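PDB 5XFM: alpha-glucosidase from Bacteroides thetaiotaomicron, which hydrolyses beta-L-arabinopyranosides and alpha-galactosides as a bifunctional, calcium-containing glycoside hydrolase of family 97. Local coordinates for residues E488-R500 and R508-V520. The protein carries 1 engineered substitution. Residues are numbered along the deposited sequence; the frame is centred on the assembly and turned at random.
Sequences EFGGCLLNKRLNR and RRTTDVFQLATTV. Engineered in segment 488-500: Leu-493 (natural residue Phe).
Arg-508 reaches into the bend of the chain at 493-496 and reads its backbone carbonyls. With chi1 at 173° the side chain runs out from its backbone, CG turned away from N, and stays extended until a bend at chi3 brings the guanidinium up against the carbonyls of Leu-493 and Asn-495. NE donates to Asn-495 O at 3.0 Å, NH2 adds a weak bond to the same oxygen, and Leu-493 O sits over one face of the group, 3.2 Å above its plane. Within its own segment, NH1 and NH2 both grip Asp-512 OD1 end-on and in the guanidinium plane, NH1 at 2.7 Å, which fixes the rotation of the group and probably balances its buried charge. Arg-508 N donates to Lys-496 O at 3.3 Å. A leucine in its place would probably leave Asn-495 O without its side-chain donors and Asp-512 as a buried carboxylate lacking its counter-charge.

Cys-492 lies against the helix, its CB 3.8 Å from Thr-519 CG2 and its SG between that methyl and Leu-516 CD2. Gln-515 folds back at chi2 (-65°) and offers OE1 to the backbone N of the engineered Leu-493 at 2.7 Å, the donor standing 40° out of the carbonyl plane. Its NE2 goes to Thr-510 OG1 and to Glu-470, so both ends of the amide are held. Leu-494 CD2 packs on Gln-515 CB at 4.0 Å; helix 541-549 adds Met-547 against Cys-492 and Met-544 against Leu-494. The contact thus ties loop 488-500 to helix 512-521, which leads into strand 526-528, an outermost parallel strand of the TIM-barrel-type catalytic domain.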
loop_
_atom_site.group_PDB
_atom_site.type_symbol
_atom_site.label_atom_id
_atom_site.label_comp_id
_atom_site.label_asym_id
_atom_site.label_seq_id
_atom_site.Cartn_x
_atom_site.Cartn_y
_atom_site.Cartn_z
ATOM N N GLU A 488 -2.316 -4.289 5.208
ATOM C CA GLU A 488 -2.835 -5.134 6.283
ATOM C C GLU A 488 -3.177 -6.501 5.716
ATOM O O GLU A 488 -4.315 -6.754 5.314
ATOM C CB GLU A 488 -4.068 -4.506 6.936
ATOM C CG GLU A 488 -3.880 -4.211 8.411
ATOM C CD GLU A 488 -4.102 -5.435 9.300
ATOM O OE1 GLU A 488 -4.893 -6.324 8.923
ATOM O OE2 GLU A 488 -3.466 -5.524 10.372
ATOM N N PHE A 489 -2.179 -7.376 5.669
ATOM C CA PHE A 489 -2.286 -8.616 4.909
ATOM C C PHE A 489 -2.888 -9.765 5.723
ATOM O O PHE A 489 -3.525 -10.660 5.167
ATOM C CB PHE A 489 -0.903 -9.013 4.373
ATOM C CG PHE A 489 -0.919 -10.224 3.485
ATOM C CD1 PHE A 489 -1.247 -10.112 2.143
ATOM C CD2 PHE A 489 -0.606 -11.476 3.992
ATOM C CE1 PHE A 489 -1.267 -11.228 1.319
ATOM C CE2 PHE A 489 -0.624 -12.594 3.177
ATOM C CZ PHE A 489 -0.952 -12.468 1.835
ATOM N N GLY A 490 -2.693 -9.744 7.037
ATOM C CA GLY A 490 -3.163 -10.827 7.889
ATOM C C GLY A 490 -2.351 -12.103 7.718
ATOM O O GLY A 490 -2.880 -13.215 7.803
ATOM N N GLY A 491 -1.057 -11.934 7.483
ATOM C CA GLY A 491 -0.160 -13.042 7.207
ATOM C C GLY A 491 0.308 -13.849 8.407
ATOM O O GLY A 491 -0.204 -13.705 9.521
ATOM N N CYS A 492 1.286 -14.713 8.147
ATOM C CA CYS A 492 1.844 -15.652 9.120
ATOM C C CYS A 492 0.815 -16.689 9.544
ATOM O O CYS A 492 0.252 -16.618 10.637
ATOM C CB CYS A 492 2.403 -14.946 10.353
ATOM S SG CYS A 492 3.438 -16.044 11.361
ATOM N N LEU A 493 0.566 -17.640 8.654
ATOM C CA LEU A 493 -0.276 -18.784 8.962
ATOM C C LEU A 493 0.613 -19.938 9.389
ATOM O O LEU A 493 1.361 -20.484 8.580
ATOM C CB LEU A 493 -1.130 -19.180 7.753
ATOM C CG LEU A 493 -2.304 -18.256 7.427
ATOM C CD1 LEU A 493 -2.415 -18.018 5.934
ATOM C CD2 LEU A 493 -3.595 -18.843 7.964
ATOM N N LEU A 494 0.542 -20.305 10.662
ATOM C CA LEU A 494 1.387 -21.373 11.164
ATOM C C LEU A 494 0.611 -22.688 11.202
ATOM O O LEU A 494 1.199 -23.758 11.325
ATOM C CB LEU A 494 1.954 -21.008 12.536
ATOM C CG LEU A 494 2.986 -19.877 12.457
ATOM C CD1 LEU A 494 3.565 -19.538 13.818
ATOM C CD2 LEU A 494 4.102 -20.268 11.500
ATOM N N ASN A 495 -0.710 -22.596 11.067
ATOM C CA ASN A 495 -1.543 -23.756 10.760
ATOM C C ASN A 495 -1.111 -24.423 9.451
ATOM O O ASN A 495 -0.695 -23.742 8.516
ATOM C CB ASN A 495 -3.015 -23.339 10.668
ATOM C CG ASN A 495 -3.763 -23.519 11.976
ATOM O OD1 ASN A 495 -3.172 -23.523 13.055
ATOM N ND2 ASN A 495 -5.081 -23.626 11.886
ATOM N N LYS A 496 -1.207 -25.748 9.383
ATOM C CA LYS A 496 -0.915 -26.458 8.141
ATOM C C LYS A 496 -2.173 -26.598 7.310
ATOM O O LYS A 496 -2.124 -26.658 6.081
ATOM C CB LYS A 496 -0.328 -27.838 8.407
ATOM C CG LYS A 496 1.027 -27.847 9.066
ATOM C CD LYS A 496 1.353 -29.249 9.549
ATOM C CE LYS A 496 2.657 -29.284 10.314
ATOM N NZ LYS A 496 3.806 -29.206 9.366
ATOM N N ARG A 497 -3.307 -26.668 7.995
ATOM C CA ARG A 497 -4.583 -26.743 7.317
ATOM C C ARG A 497 -5.445 -25.569 7.749
ATOM O O ARG A 497 -5.622 -25.317 8.948
ATOM C CB ARG A 497 -5.276 -28.074 7.613
ATOM C CG ARG A 497 -4.500 -29.284 7.118
ATOM C CD ARG A 497 -4.345 -29.268 5.605
ATOM N NE ARG A 497 -5.633 -29.314 4.917
ATOM C CZ ARG A 497 -6.314 -30.433 4.687
ATOM N NH1 ARG A 497 -5.832 -31.600 5.102
ATOM N NH2 ARG A 497 -7.475 -30.386 4.045
ATOM N N LEU A 498 -6.002 -24.865 6.772
ATOM C CA LEU A 498 -6.607 -23.566 7.041
ATOM C C LEU A 498 -8.065 -23.670 7.431
ATOM O O LEU A 498 -8.950 -23.186 6.716
ATOM C CB LEU A 498 -6.443 -22.629 5.839
ATOM C CG LEU A 498 -5.145 -21.815 5.813
ATOM C CD1 LEU A 498 -3.917 -22.669 6.093
ATOM C CD2 LEU A 498 -4.989 -21.048 4.494
ATOM N N ASN A 499 -8.296 -24.314 8.572
ATOM C CA ASN A 499 -9.604 -24.355 9.219
ATOM C C ASN A 499 -9.410 -24.377 10.738
ATOM O O ASN A 499 -8.277 -24.340 11.218
ATOM C CB ASN A 499 -10.419 -25.559 8.731
ATOM C CG ASN A 499 -9.924 -26.885 9.288
ATOM O OD1 ASN A 499 -8.819 -26.990 9.817
ATOM N ND2 ASN A 499 -10.734 -27.922 9.119
ATOM N N ARG A 500 -10.503 -24.422 11.494
ATOM C CA ARG A 500 -10.416 -24.284 12.948
ATOM C C ARG A 500 -9.648 -25.414 13.643
ATOM O O ARG A 500 -8.851 -25.158 14.547
ATOM C CB ARG A 500 -11.811 -24.167 13.555
ATOM C CG ARG A 500 -11.805 -24.009 15.065
ATOM C CD ARG A 500 -13.109 -23.410 15.557
ATOM N NE ARG A 500 -13.170 -23.354 17.012
ATOM C CZ ARG A 500 -14.044 -22.615 17.689
ATOM N NH1 ARG A 500 -14.919 -21.861 17.031
ATOM N NH2 ARG A 500 -14.036 -22.620 19.018
ATOM N N ARG A 508 -1.591 -25.037 3.295
ATOM C CA ARG A 508 -0.442 -24.160 3.131
ATOM C C ARG A 508 0.662 -24.857 2.342
ATOM O O ARG A 508 0.971 -26.016 2.603
ATOM C CB ARG A 508 0.098 -23.707 4.485
ATOM C CG ARG A 508 1.400 -22.915 4.380
ATOM C CD ARG A 508 1.804 -22.276 5.701
ATOM N NE ARG A 508 1.672 -23.167 6.851
ATOM C CZ ARG A 508 2.681 -23.520 7.643
ATOM N NH1 ARG A 508 3.901 -23.067 7.398
ATOM N NH2 ARG A 508 2.474 -24.322 8.681
ATOM N N ARG A 509 1.247 -24.141 1.382
ATOM C CA ARG A 509 2.287 -24.695 0.518
ATOM C C ARG A 509 3.683 -24.236 0.904
ATOM O O ARG A 509 4.678 -24.758 0.397
ATOM C CB ARG A 509 2.021 -24.314 -0.935
ATOM C CG ARG A 509 0.705 -24.829 -1.462
ATOM C CD ARG A 509 0.641 -26.340 -1.335
ATOM N NE ARG A 509 -0.408 -26.891 -2.182
ATOM C CZ ARG A 509 -0.955 -28.090 -2.018
ATOM N NH1 ARG A 509 -0.555 -28.876 -1.026
ATOM N NH2 ARG A 509 -1.905 -28.498 -2.850
ATOM N N THR A 510 3.749 -23.264 1.808
ATOM C CA THR A 510 5.011 -22.669 2.223
ATOM C C THR A 510 5.429 -23.145 3.611
ATOM O O THR A 510 4.626 -23.706 4.351
ATOM C CB THR A 510 4.918 -21.137 2.228
ATOM O OG1 THR A 510 3.749 -20.742 2.956
ATOM C CG2 THR A 510 4.825 -20.603 0.808
ATOM N N THR A 511 6.690 -22.917 3.958
ATOM C CA THR A 511 7.232 -23.384 5.231
ATOM C C THR A 511 6.992 -22.414 6.390
ATOM O O THR A 511 6.621 -21.255 6.186
ATOM C CB THR A 511 8.731 -23.659 5.113
ATOM O OG1 THR A 511 9.426 -22.429 4.857
ATOM C CG2 THR A 511 8.992 -24.627 3.974
ATOM N N ASP A 512 7.210 -22.900 7.608
ATOM C CA ASP A 512 7.048 -22.073 8.793
ATOM C C ASP A 512 8.000 -20.884 8.749
ATOM O O ASP A 512 7.611 -19.757 9.059
ATOM C CB ASP A 512 7.288 -22.886 10.067
ATOM C CG ASP A 512 6.265 -23.989 10.262
ATOM O OD1 ASP A 512 5.327 -24.080 9.445
ATOM O OD2 ASP A 512 6.395 -24.758 11.241
ATOM N N VAL A 513 9.239 -21.132 8.344
ATOM C CA VAL A 513 10.235 -20.068 8.314
ATOM C C VAL A 513 9.877 -19.048 7.230
ATOM O O VAL A 513 10.093 -17.851 7.409
ATOM C CB VAL A 513 11.658 -20.623 8.093
ATOM C CG1 VAL A 513 12.654 -19.488 7.972
ATOM C CG2 VAL A 513 12.055 -21.503 9.265
ATOM N N PHE A 514 9.304 -19.521 6.124
ATOM C CA PHE A 514 8.702 -18.630 5.129
ATOM C C PHE A 514 7.721 -17.669 5.804
ATOM O O PHE A 514 7.782 -16.454 5.611
ATOM C CB PHE A 514 7.991 -19.436 4.035
ATOM C CG PHE A 514 7.308 -18.588 2.988
ATOM C CD1 PHE A 514 6.069 -18.005 3.234
ATOM C CD2 PHE A 514 7.893 -18.399 1.743
ATOM C CE1 PHE A 514 5.447 -17.228 2.277
ATOM C CE2 PHE A 514 7.270 -17.624 0.775
ATOM C CZ PHE A 514 6.047 -17.037 1.044
ATOM N N GLN A 515 6.803 -18.235 6.576
ATOM C CA GLN A 515 5.788 -17.454 7.274
ATOM C C GLN A 515 6.377 -16.440 8.239
ATOM O O GLN A 515 5.882 -15.318 8.334
ATOM C CB GLN A 515 4.817 -18.380 8.019
ATOM C CG GLN A 515 4.029 -19.292 7.104
ATOM C CD GLN A 515 3.096 -18.496 6.202
ATOM O OE1 GLN A 515 2.402 -17.585 6.659
ATOM N NE2 GLN A 515 3.074 -18.838 4.920
ATOM N N LEU A 516 7.382 -16.860 9.003
ATOM C CA LEU A 516 8.065 -15.982 9.945
ATOM C C LEU A 516 8.732 -14.815 9.191
ATOM O O LEU A 516 8.614 -13.651 9.585
ATOM C CB LEU A 516 9.085 -16.779 10.770
ATOM C CG LEU A 516 8.543 -17.966 11.593
ATOM C CD1 LEU A 516 9.633 -18.600 12.444
ATOM C CD2 LEU A 516 7.347 -17.595 12.469
ATOM N N ALA A 517 9.406 -15.146 8.092
ATOM C CA ALA A 517 10.042 -14.166 7.219
ATOM C C ALA A 517 9.028 -13.159 6.697
ATOM O O ALA A 517 9.340 -11.984 6.496
ATOM C CB ALA A 517 10.734 -14.864 6.053
ATOM N N THR A 518 7.811 -13.639 6.471
ATOM C CA THR A 518 6.735 -12.805 5.953
ATOM C C THR A 518 6.301 -11.707 6.947
ATOM O O THR A 518 5.773 -10.670 6.547
ATOM C CB THR A 518 5.533 -13.713 5.562
ATOM O OG1 THR A 518 5.697 -14.160 4.210
ATOM C CG2 THR A 518 4.194 -13.008 5.693
ATOM N N THR A 519 6.569 -11.901 8.236
ATOM C CA THR A 519 6.272 -10.856 9.218
ATOM C C THR A 519 7.227 -9.668 9.077
ATOM O O THR A 519 6.925 -8.548 9.501
ATOM C CB THR A 519 6.320 -11.398 10.673
ATOM O OG1 THR A 519 7.663 -11.758 11.027
ATOM C CG2 THR A 519 5.400 -12.611 10.818
ATOM N N VAL A 520 8.379 -9.916 8.470
ATOM C CA VAL A 520 9.343 -8.860 8.226
ATOM C C VAL A 520 9.176 -8.295 6.815
ATOM O O VAL A 520 9.319 -7.090 6.592
ATOM C CB VAL A 520 10.776 -9.373 8.437
ATOM C CG1 VAL A 520 11.780 -8.283 8.126
ATOM C CG2 VAL A 520 10.947 -9.851 9.870
#